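Long-range contacts in bifunctional purine biosynthetic protein ADE5,7 (Cryptococcus neoformans var. grubii serotype A, PDB 7LVO), which catalyses the second and fifth steps of de novo purine biosynthesis, the chain here being its N-terminal half, which carries the glycinamide ribonucleotide synthetase activity: residues Ile289-Leu298 with Thr318-Val329; Phe183-Gly194 with Ala226-Tyr235. One frame throughout, in Å; residues are numbered along the deposited sequence.

Interaction 1 of 2, residues Ile289-Leu298 with Thr318-Val329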
loop_
_atom_site.group_PDB
_atom_site.type_symbol
_atom_site.label_atom_id
_atom_site.label_comp_id
_atom_site.label_asym_id
_atom_site.label_seq_id
_atom_site.Cartn_x
_atom_site.Cartn_y
_atom_site.Cartn_z
ATOM N N ILE A 289 11.735 -19.100 -2.002
ATOM C CA ILE A 289 11.781 -17.660 -2.242
ATOM C C ILE A 289 11.271 -16.898 -1.025
ATOM O O ILE A 289 11.849 -15.882 -0.620
ATOM C CB ILE A 289 10.978 -17.298 -3.506
ATOM C CG1 ILE A 289 11.594 -17.947 -4.750
ATOM C CG2 ILE A 289 10.906 -15.783 -3.670
ATOM C CD1 ILE A 289 12.933 -17.381 -5.152
ATOM N N MET A 290 10.160 -17.347 -0.445
ATOM C CA MET A 290 9.614 -16.656 0.723
ATOM C C MET A 290 10.557 -16.757 1.912
ATOM O O MET A 290 10.675 -15.811 2.707
ATOM C CB MET A 290 8.245 -17.226 1.076
ATOM C CG MET A 290 7.117 -16.667 0.233
ATOM S SD MET A 290 6.891 -14.896 0.510
ATOM C CE MET A 290 6.206 -14.889 2.155
ATOM N N GLU A 291 11.240 -17.898 2.054
ATOM C CA GLU A 291 12.232 -18.027 3.116
ATOM C C GLU A 291 13.330 -16.984 2.956
ATOM O O GLU A 291 13.775 -16.387 3.940
ATOM C CB GLU A 291 12.824 -19.437 3.114
ATOM C CG GLU A 291 13.705 -19.741 4.315
ATOM C CD GLU A 291 12.930 -19.752 5.619
ATOM O OE1 GLU A 291 11.682 -19.831 5.571
ATOM O OE2 GLU A 291 13.567 -19.676 6.691
ATOM N N ARG A 292 13.757 -16.735 1.713
ATOM C CA ARG A 292 14.804 -15.752 1.465
ATOM C C ARG A 292 14.321 -14.343 1.789
ATOM O O ARG A 292 15.011 -13.584 2.478
ATOM C CB ARG A 292 15.266 -15.839 0.013
ATOM C CG ARG A 292 15.780 -17.211 -0.399
ATOM C CD ARG A 292 17.298 -17.274 -0.404
ATOM N NE ARG A 292 17.861 -17.150 0.935
ATOM C CZ ARG A 292 19.161 -17.148 1.201
ATOM N NH1 ARG A 292 20.064 -17.249 0.238
ATOM N NH2 ARG A 292 19.564 -17.043 2.464
ATOM N N CYS A 293 13.129 -13.982 1.313
ATOM C CA CYS A 293 12.579 -12.665 1.622
ATOM C C CYS A 293 12.495 -12.443 3.129
ATOM O O CYS A 293 12.877 -11.382 3.637
ATOM C CB CYS A 293 11.197 -12.506 0.990
ATOM S SG CYS A 293 11.172 -12.471 -0.804
ATOM N N VAL A 294 11.988 -13.436 3.860
ATOM C CA VAL A 294 11.820 -13.282 5.305
ATOM C C VAL A 294 13.177 -13.212 5.993
ATOM O O VAL A 294 13.449 -12.295 6.781
ATOM C CB VAL A 294 10.965 -14.432 5.864
ATOM C CG1 VAL A 294 10.938 -14.389 7.388
ATOM C CG2 VAL A 294 9.557 -14.367 5.299
ATOM N N LYS A 295 14.059 -14.176 5.698
ATOM C CA LYS A 295 15.315 -14.271 6.437
ATOM C C LYS A 295 16.334 -13.223 6.005
ATOM O O LYS A 295 17.158 -12.799 6.818
ATOM C CB LYS A 295 15.923 -15.666 6.270
ATOM C CG LYS A 295 15.148 -16.781 6.956
ATOM C CD LYS A 295 15.041 -16.545 8.458
ATOM C CE LYS A 295 14.702 -17.825 9.200
ATOM N NZ LYS A 295 15.831 -18.799 9.163
ATOM N N ASP A 296 16.311 -12.808 4.743
ATOM C CA ASP A 296 17.322 -11.907 4.215
ATOM C C ASP A 296 16.879 -10.453 4.154
ATOM O O ASP A 296 17.733 -9.577 3.968
ATOM C CB ASP A 296 17.742 -12.356 2.809
ATOM C CG ASP A 296 18.242 -13.789 2.780
ATOM O OD1 ASP A 296 18.343 -14.406 3.864
ATOM O OD2 ASP A 296 18.527 -14.296 1.676
ATOM N N VAL A 297 15.581 -10.172 4.298
ATOM C CA VAL A 297 15.085 -8.805 4.169
ATOM C C VAL A 297 14.223 -8.420 5.365
ATOM O O VAL A 297 14.555 -7.493 6.111
ATOM C CB VAL A 297 14.292 -8.637 2.855
ATOM C CG1 VAL A 297 13.646 -7.265 2.782
ATOM C CG2 VAL A 297 15.199 -8.877 1.653
ATOM N N LEU A 298 13.102 -9.117 5.551
ATOM C CA LEU A 298 12.120 -8.690 6.547
ATOM C C LEU A 298 12.719 -8.669 7.949
ATOM O O LEU A 298 12.673 -7.651 8.644
ATOM C CB LEU A 298 10.900 -9.613 6.494
ATOM C CG LEU A 298 9.832 -9.252 5.458
ATOM C CD1 LEU A 298 10.425 -9.141 4.069
ATOM C CD2 LEU A 298 8.705 -10.283 5.488
ATOM N N THR A 318 6.903 -4.581 1.621
ATOM C CA THR A 318 8.178 -4.657 0.919
ATOM C C THR A 318 7.922 -5.103 -0.513
ATOM O O THR A 318 7.361 -6.178 -0.741
ATOM C CB THR A 318 9.137 -5.622 1.619
ATOM O OG1 THR A 318 9.236 -5.272 3.001
ATOM C CG2 THR A 318 10.514 -5.566 0.980
ATOM N N GLY A 319 8.302 -4.259 -1.469
ATOM C CA GLY A 319 8.189 -4.609 -2.867
ATOM C C GLY A 319 9.460 -5.237 -3.389
ATOM O O GLY A 319 10.508 -4.583 -3.419
ATOM N N PHE A 320 9.377 -6.500 -3.795
ATOM C CA PHE A 320 10.522 -7.250 -4.276
ATOM C C PHE A 320 10.513 -7.350 -5.801
ATOM O O PHE A 320 9.476 -7.259 -6.454
ATOM C CB PHE A 320 10.536 -8.673 -3.696
ATOM C CG PHE A 320 10.769 -8.735 -2.227
ATOM C CD1 PHE A 320 9.713 -8.633 -1.338
ATOM C CD2 PHE A 320 12.047 -8.909 -1.723
ATOM C CE1 PHE A 320 9.930 -8.694 0.019
ATOM C CE2 PHE A 320 12.263 -8.974 -0.365
ATOM C CZ PHE A 320 11.201 -8.864 0.505
ATOM N N MET A 321 11.701 -7.546 -6.359
ATOM C CA MET A 321 11.866 -8.047 -7.717
ATOM C C MET A 321 12.652 -9.346 -7.613
ATOM O O MET A 321 13.755 -9.365 -7.051
ATOM C CB MET A 321 12.599 -7.048 -8.613
ATOM C CG MET A 321 12.828 -7.588 -10.023
ATOM S SD MET A 321 13.437 -6.363 -11.189
ATOM C CE MET A 321 11.989 -5.310 -11.368
ATOM N N ILE A 322 12.077 -10.431 -8.125
ATOM C CA ILE A 322 12.742 -11.728 -8.135
ATOM C C ILE A 322 13.636 -11.748 -9.373
ATOM O O ILE A 322 13.171 -12.006 -10.484
ATOM C CB ILE A 322 11.745 -12.886 -8.139
ATOM C CG1 ILE A 322 10.763 -12.749 -6.975
ATOM C CG2 ILE A 322 12.488 -14.217 -8.071
ATOM C CD1 ILE A 322 11.416 -12.649 -5.616
ATOM N N THR A 323 14.914 -11.451 -9.192
ATOM C CA THR A 323 15.867 -11.470 -10.290
ATOM C C THR A 323 16.459 -12.868 -10.434
ATOM O O THR A 323 16.206 -13.765 -9.626
ATOM C CB THR A 323 16.978 -10.444 -10.063
ATOM O OG1 THR A 323 17.875 -10.924 -9.056
ATOM C CG2 THR A 323 16.390 -9.103 -9.627
ATOM N N ALA A 324 17.267 -13.045 -11.480
ATOM C CA ALA A 324 17.951 -14.318 -11.674
ATOM C C ALA A 324 18.898 -14.635 -10.526
ATOM O O ALA A 324 19.223 -15.809 -10.311
ATOM C CB ALA A 324 18.720 -14.305 -12.999
ATOM N N ASP A 325 19.342 -13.622 -9.782
ATOM C CA ASP A 325 20.246 -13.810 -8.655
ATOM C C ASP A 325 19.523 -13.805 -7.312
ATOM O O ASP A 325 20.182 -13.794 -6.266
ATOM C CB ASP A 325 21.328 -12.727 -8.660
ATOM C CG ASP A 325 22.253 -12.832 -9.857
ATOM O OD1 ASP A 325 22.016 -13.706 -10.718
ATOM O OD2 ASP A 325 23.219 -12.043 -9.938
ATOM N N GLY A 326 18.192 -13.808 -7.318
ATOM C CA GLY A 326 17.430 -13.857 -6.094
ATOM C C GLY A 326 16.586 -12.618 -5.871
ATOM O O GLY A 326 16.556 -11.697 -6.692
ATOM N N PRO A 327 15.882 -12.574 -4.739
ATOM C CA PRO A 327 15.031 -11.411 -4.453
ATOM C C PRO A 327 15.854 -10.147 -4.267
ATOM O O PRO A 327 16.987 -10.181 -3.789
ATOM C CB PRO A 327 14.303 -11.802 -3.159
ATOM C CG PRO A 327 14.446 -13.293 -3.055
ATOM C CD PRO A 327 15.754 -13.627 -3.718
ATOM N N ARG A 328 15.259 -9.020 -4.653
ATOM C CA ARG A 328 15.864 -7.707 -4.489
ATOM C C ARG A 328 14.784 -6.734 -4.044
ATOM O O ARG A 328 13.672 -6.750 -4.579
ATOM C CB ARG A 328 16.511 -7.208 -5.786
ATOM C CG ARG A 328 17.642 -8.084 -6.296
ATOM C CD ARG A 328 18.849 -8.041 -5.377
ATOM N NE ARG A 328 19.941 -8.867 -5.874
ATOM C CZ ARG A 328 20.082 -10.161 -5.617
ATOM N NH1 ARG A 328 19.213 -10.815 -4.865
ATOM N NH2 ARG A 328 21.122 -10.815 -6.129
ATOM N N VAL A 329 15.118 -5.884 -3.075
ATOM C CA VAL A 329 14.165 -4.913 -2.550
ATOM C C VAL A 329 14.125 -3.704 -3.476
ATOM O O VAL A 329 15.122 -2.988 -3.624
ATOM C CB VAL A 329 14.532 -4.494 -1.117
ATOM C CG1 VAL A 329 13.572 -3.430 -0.625
ATOM C CG2 VAL A 329 14.522 -5.710 -0.192
#
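Phe-320 points from its strand at the face of helix 289-298 that carries Cys-293, Val-297 and Leu-298, a compact example of how an aromatic ring joins a helix to a sheet. CB already points at the helix, and chi1 of -67°, with CG anti to the carbonyl carbon, continues the ring in that direction. Cys-293 SG stands over the middle of the ring, 3.7 Å from the centroid and 10° off the normal, a sulfur-aromatic contact over the face. CE2 and CD2 are its nearest carbons, but CG, CD1 and CE1 also face the sulfur, and CE1 lies near Leu-298 CD1 as well. Farther out, CE2 meets Val-297 CG2 at 3.6 Å. The tip, CZ, is shared: Cys-293 CB is 3.7 Å from it, an off-centre CH-pi approach to the ring, while Leu-298 CD1 comes in at the ring edge, also 3.7 Å from CZ. One face and the outer edge are thus fitted by three helical residues.

On one flank Val-297 CG1 presses on Val-329 CG2 at 3.5 Å, slightly tighter than usual for two methyls. At the other end the Pro-327 ring packs against the helix, its CB 4.0 Å from Cys-293 SG and its CG beside Arg-292 CB. The rest of Arg-292 bends away toward Asp-296, leaving just the root of its chain in the apolar seam. Ile-289 CG2 then closes the row against Ile-322 CD1 at 3.7 Å.

The two strands are joined by a type I turn, Thr-323 to Gly-326. Helix 287-307 lies over one side of one of the antiparallel sheets of the ATP-grasp region: Phe-320 also packs on Ile-241 and Val-243 of strand 240-248, and Leu-298 extends the cover to Ile-252 and Pro-254 of strand 252-254.

Interaction 2 of 2, residues Phe183-Gly194 with Ala226-Tyr235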
loop_
_atom_site.group_PDB
_atom_site.type_symbol
_atom_site.label_atom_id
_atom_site.label_comp_id
_atom_site.label_asym_id
_atom_site.label_seq_id
_atom_site.Cartn_x
_atom_site.Cartn_y
_atom_site.Cartn_z
ATOM N N PHE A 183 26.476 0.760 -14.069
ATOM C CA PHE A 183 25.566 -0.368 -13.925
ATOM C C PHE A 183 25.837 -1.416 -14.999
ATOM O O PHE A 183 25.924 -1.092 -16.190
ATOM C CB PHE A 183 24.113 0.106 -13.997
ATOM C CG PHE A 183 23.751 1.097 -12.929
ATOM C CD1 PHE A 183 24.283 0.981 -11.655
ATOM C CD2 PHE A 183 22.900 2.151 -13.202
ATOM C CE1 PHE A 183 23.959 1.892 -10.668
ATOM C CE2 PHE A 183 22.576 3.068 -12.221
ATOM C CZ PHE A 183 23.104 2.936 -10.952
ATOM N N THR A 184 25.960 -2.674 -14.566
ATOM C CA THR A 184 26.217 -3.762 -15.502
ATOM C C THR A 184 25.083 -3.907 -16.508
ATOM O O THR A 184 25.323 -4.188 -17.689
ATOM C CB THR A 184 26.421 -5.072 -14.739
ATOM O OG1 THR A 184 27.489 -4.913 -13.795
ATOM C CG2 THR A 184 26.760 -6.202 -15.700
ATOM N N SER A 185 23.840 -3.723 -16.059
ATOM C CA SER A 185 22.696 -3.875 -16.950
ATOM C C SER A 185 22.659 -2.814 -18.044
ATOM O O SER A 185 21.937 -2.987 -19.031
ATOM C CB SER A 185 21.396 -3.836 -16.146
ATOM O OG SER A 185 21.341 -4.904 -15.215
ATOM N N GLY A 186 23.415 -1.728 -17.892
ATOM C CA GLY A 186 23.430 -0.663 -18.868
ATOM C C GLY A 186 22.281 0.318 -18.773
ATOM O O GLY A 186 22.288 1.323 -19.497
ATOM N N ARG A 187 21.297 0.068 -17.912
ATOM C CA ARG A 187 20.159 0.958 -17.736
ATOM C C ARG A 187 20.106 1.446 -16.296
ATOM O O ARG A 187 20.402 0.694 -15.363
ATOM C CB ARG A 187 18.845 0.257 -18.100
ATOM C CG ARG A 187 18.781 -0.231 -19.541
ATOM C CD ARG A 187 17.398 -0.765 -19.873
ATOM N NE ARG A 187 16.372 0.259 -19.704
ATOM C CZ ARG A 187 15.083 0.078 -19.957
ATOM N NH1 ARG A 187 14.623 -1.080 -20.399
ATOM N NH2 ARG A 187 14.238 1.087 -19.768
ATOM N N SER A 188 19.722 2.708 -16.124
ATOM C CA SER A 188 19.639 3.338 -14.818
ATOM C C SER A 188 18.196 3.714 -14.514
ATOM O O SER A 188 17.369 3.875 -15.417
ATOM C CB SER A 188 20.527 4.592 -14.744
ATOM O OG SER A 188 21.887 4.270 -14.972
ATOM N N VAL A 189 17.904 3.852 -13.223
ATOM C CA VAL A 189 16.600 4.285 -12.738
ATOM C C VAL A 189 16.810 5.534 -11.895
ATOM O O VAL A 189 17.612 5.528 -10.955
ATOM C CB VAL A 189 15.899 3.187 -11.919
ATOM C CG1 VAL A 189 14.495 3.624 -11.542
ATOM C CG2 VAL A 189 15.870 1.877 -12.696
ATOM N N ILE A 190 16.094 6.602 -12.234
ATOM C CA ILE A 190 16.201 7.885 -11.547
ATOM C C ILE A 190 14.944 8.069 -10.711
ATOM O O ILE A 190 13.837 8.178 -11.257
ATOM C CB ILE A 190 16.383 9.045 -12.538
ATOM C CG1 ILE A 190 17.644 8.828 -13.376
ATOM C CG2 ILE A 190 16.444 10.375 -11.797
ATOM C CD1 ILE A 190 17.874 9.899 -14.427
ATOM N N LYS A 191 15.113 8.108 -9.392
ATOM C CA LYS A 191 14.004 8.213 -8.457
ATOM C C LYS A 191 14.138 9.476 -7.619
ATOM O O LYS A 191 15.221 9.791 -7.121
ATOM C CB LYS A 191 13.945 6.995 -7.530
ATOM C CG LYS A 191 13.727 5.668 -8.240
ATOM C CD LYS A 191 13.628 4.533 -7.235
ATOM C CE LYS A 191 13.363 3.204 -7.920
ATOM N NZ LYS A 191 13.249 2.097 -6.924
ATOM N N ALA A 192 13.029 10.194 -7.467
ATOM C CA ALA A 192 12.973 11.325 -6.549
ATOM C C ALA A 192 12.802 10.805 -5.127
ATOM O O ALA A 192 11.875 10.038 -4.846
ATOM C CB ALA A 192 11.825 12.259 -6.919
ATOM N N SER A 193 13.704 11.217 -4.232
ATOM C CA SER A 193 13.683 10.702 -2.866
ATOM C C SER A 193 12.335 10.957 -2.202
ATOM O O SER A 193 11.753 10.054 -1.588
ATOM C CB SER A 193 14.811 11.335 -2.052
ATOM O OG SER A 193 14.634 12.738 -1.952
ATOM N N GLY A 194 11.827 12.179 -2.315
ATOM C CA GLY A 194 10.558 12.531 -1.714
ATOM C C GLY A 194 9.391 11.804 -2.359
ATOM O O GLY A 194 9.524 11.056 -3.328
ATOM N N ALA A 226 10.297 17.059 -3.479
ATOM C CA ALA A 226 10.636 15.641 -3.536
ATOM C C ALA A 226 11.965 15.413 -4.240
ATOM O O ALA A 226 12.691 14.470 -3.906
ATOM C CB ALA A 226 9.522 14.858 -4.238
ATOM N N GLY A 227 12.301 16.261 -5.210
ATOM C CA GLY A 227 13.547 16.177 -5.936
ATOM C C GLY A 227 14.741 16.809 -5.262
ATOM O O GLY A 227 15.807 16.889 -5.875
ATOM N N ASP A 228 14.599 17.272 -4.016
ATOM C CA ASP A 228 15.747 17.826 -3.304
ATOM C C ASP A 228 16.882 16.815 -3.214
ATOM O O ASP A 228 18.056 17.199 -3.139
ATOM C CB ASP A 228 15.327 18.283 -1.905
ATOM C CG ASP A 228 14.359 19.449 -1.939
ATOM O OD1 ASP A 228 13.981 19.877 -3.051
ATOM O OD2 ASP A 228 13.975 19.940 -0.856
ATOM N N GLU A 229 16.553 15.525 -3.211
ATOM C CA GLU A 229 17.529 14.449 -3.312
ATOM C C GLU A 229 17.034 13.457 -4.356
ATOM O O GLU A 229 15.825 13.303 -4.564
ATOM C CB GLU A 229 17.748 13.753 -1.968
ATOM C CG GLU A 229 18.376 14.646 -0.910
ATOM C CD GLU A 229 18.447 13.981 0.453
ATOM O OE1 GLU A 229 17.779 12.943 0.646
ATOM O OE2 GLU A 229 19.173 14.494 1.333
ATOM N N VAL A 230 17.976 12.786 -5.014
ATOM C CA VAL A 230 17.668 11.866 -6.099
ATOM C C VAL A 230 18.481 10.592 -5.915
ATOM O O VAL A 230 19.650 10.641 -5.514
ATOM C CB VAL A 230 17.953 12.503 -7.478
ATOM C CG1 VAL A 230 19.428 12.844 -7.617
ATOM C CG2 VAL A 230 17.510 11.571 -8.598
ATOM N N VAL A 231 17.859 9.455 -6.209
ATOM C CA VAL A 231 18.508 8.153 -6.159
ATOM C C VAL A 231 18.684 7.653 -7.587
ATOM O O VAL A 231 17.721 7.617 -8.362
ATOM C CB VAL A 231 17.693 7.148 -5.327
ATOM C CG1 VAL A 231 18.246 5.741 -5.508
ATOM C CG2 VAL A 231 17.692 7.542 -3.859
ATOM N N VAL A 232 19.911 7.267 -7.930
ATOM C CA VAL A 232 20.232 6.663 -9.215
ATOM C C VAL A 232 20.679 5.237 -8.938
ATOM O O VAL A 232 21.702 5.022 -8.274
ATOM C CB VAL A 232 21.321 7.449 -9.962
ATOM C CG1 VAL A 232 21.599 6.821 -11.313
ATOM C CG2 VAL A 232 20.910 8.908 -10.114
ATOM N N GLU A 233 19.919 4.266 -9.444
ATOM C CA GLU A 233 20.183 2.865 -9.147
ATOM C C GLU A 233 20.030 2.025 -10.404
ATOM O O GLU A 233 19.435 2.452 -11.397
ATOM C CB GLU A 233 19.249 2.339 -8.049
ATOM C CG GLU A 233 17.787 2.356 -8.423
ATOM C CD GLU A 233 16.896 1.844 -7.307
ATOM O OE1 GLU A 233 17.236 2.071 -6.131
ATOM O OE2 GLU A 233 15.861 1.213 -7.617
ATOM N N GLU A 234 20.574 0.813 -10.343
ATOM C CA GLU A 234 20.575 -0.074 -11.497
ATOM C C GLU A 234 19.164 -0.549 -11.824
ATOM O O GLU A 234 18.376 -0.882 -10.933
ATOM C CB GLU A 234 21.481 -1.279 -11.234
ATOM C CG GLU A 234 21.631 -2.218 -12.421
ATOM C CD GLU A 234 22.613 -3.344 -12.155
ATOM O OE1 GLU A 234 23.152 -3.413 -11.033
ATOM O OE2 GLU A 234 22.843 -4.160 -13.067
ATOM N N TYR A 235 18.851 -0.578 -13.115
ATOM C CA TYR A 235 17.585 -1.123 -13.590
ATOM C C TYR A 235 17.663 -2.644 -13.568
ATOM O O TYR A 235 18.518 -3.238 -14.237
ATOM C CB TYR A 235 17.282 -0.614 -14.999
ATOM C CG TYR A 235 16.055 -1.229 -15.631
ATOM C CD1 TYR A 235 14.797 -0.677 -15.439
ATOM C CD2 TYR A 235 16.157 -2.361 -16.429
ATOM C CE1 TYR A 235 13.675 -1.235 -16.020
ATOM C CE2 TYR A 235 15.040 -2.929 -17.014
ATOM C CZ TYR A 235 13.802 -2.362 -16.806
ATOM O OH TYR A 235 12.687 -2.925 -17.389
#
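Ile-190 and Val-230 meet through their CG2 methyls, 3.6 Å apart, at the apolar centre of an antiparallel strand pair, 188-192 with 229-234, in the ATP-grasp sheet that also holds strands 163-167 and 201-202. Helix 207-218 covers this side, touching both residues. Between the strands the backbone ladder runs through two hydrogen-bonded pairs, Val-189 with Glu-233 and Lys-191 with Val-231.

Both segments fall within the predicted ATP-binding range. The opposite face mixes Val-189 and Val-231 with a charged pair: Lys-191, extended beyond CG, brings NZ to Glu-233 OE2 at 2.8 Å, well above the carboxylate plane. Glu-233 CG sits between backbone N and carbonyl carbon (chi1 63°); its OE1 is held by Lys-150.

Where 188-192 begins and 229-234 finishes, flat groups take over. The Arg-187 guanidinium stacks on the Tyr-235 ring, centres 4.2 Å apart and planes 18° from parallel, a cation-pi contact, while Val-189 CG2 lies at the ring edge. The Phe-183 ring turns a face to Glu-234, whose CB stands 3.9 Å from its centroid, a CH-pi contact. Glu-234 OE2 is gripped twice: Ser-185 N reaches it from above the carboxylate plane, and Ser-185 OG donates on its anti side at 2.7 Å.

Both contacts belong to the ATP-grasp region but hold different sheets. Interaction 1 fastens a helix to a hairpin through side chains alone, with sulfur, ring and methyl groups doing the work; interaction 2 joins two neighbouring strands through backbone bonds, and adds salt-bridge, stacking and carboxylate contacts. Both are largely buried, with exposed margins at Arg-292 in interaction 1 and at Thr-184 and Ser-185 in interaction 2. The nearest atoms of interactions 1 and 2 are about 6 Å apart, without touching. Strand 326-333 of interaction 1 continues to Glu-331, a predicted magnesium ligand, and the Lys-191 side chain of interaction 2 comes within about 5 Å of the Glu-331 side chain, consistent with a nucleotide site between the two sheets.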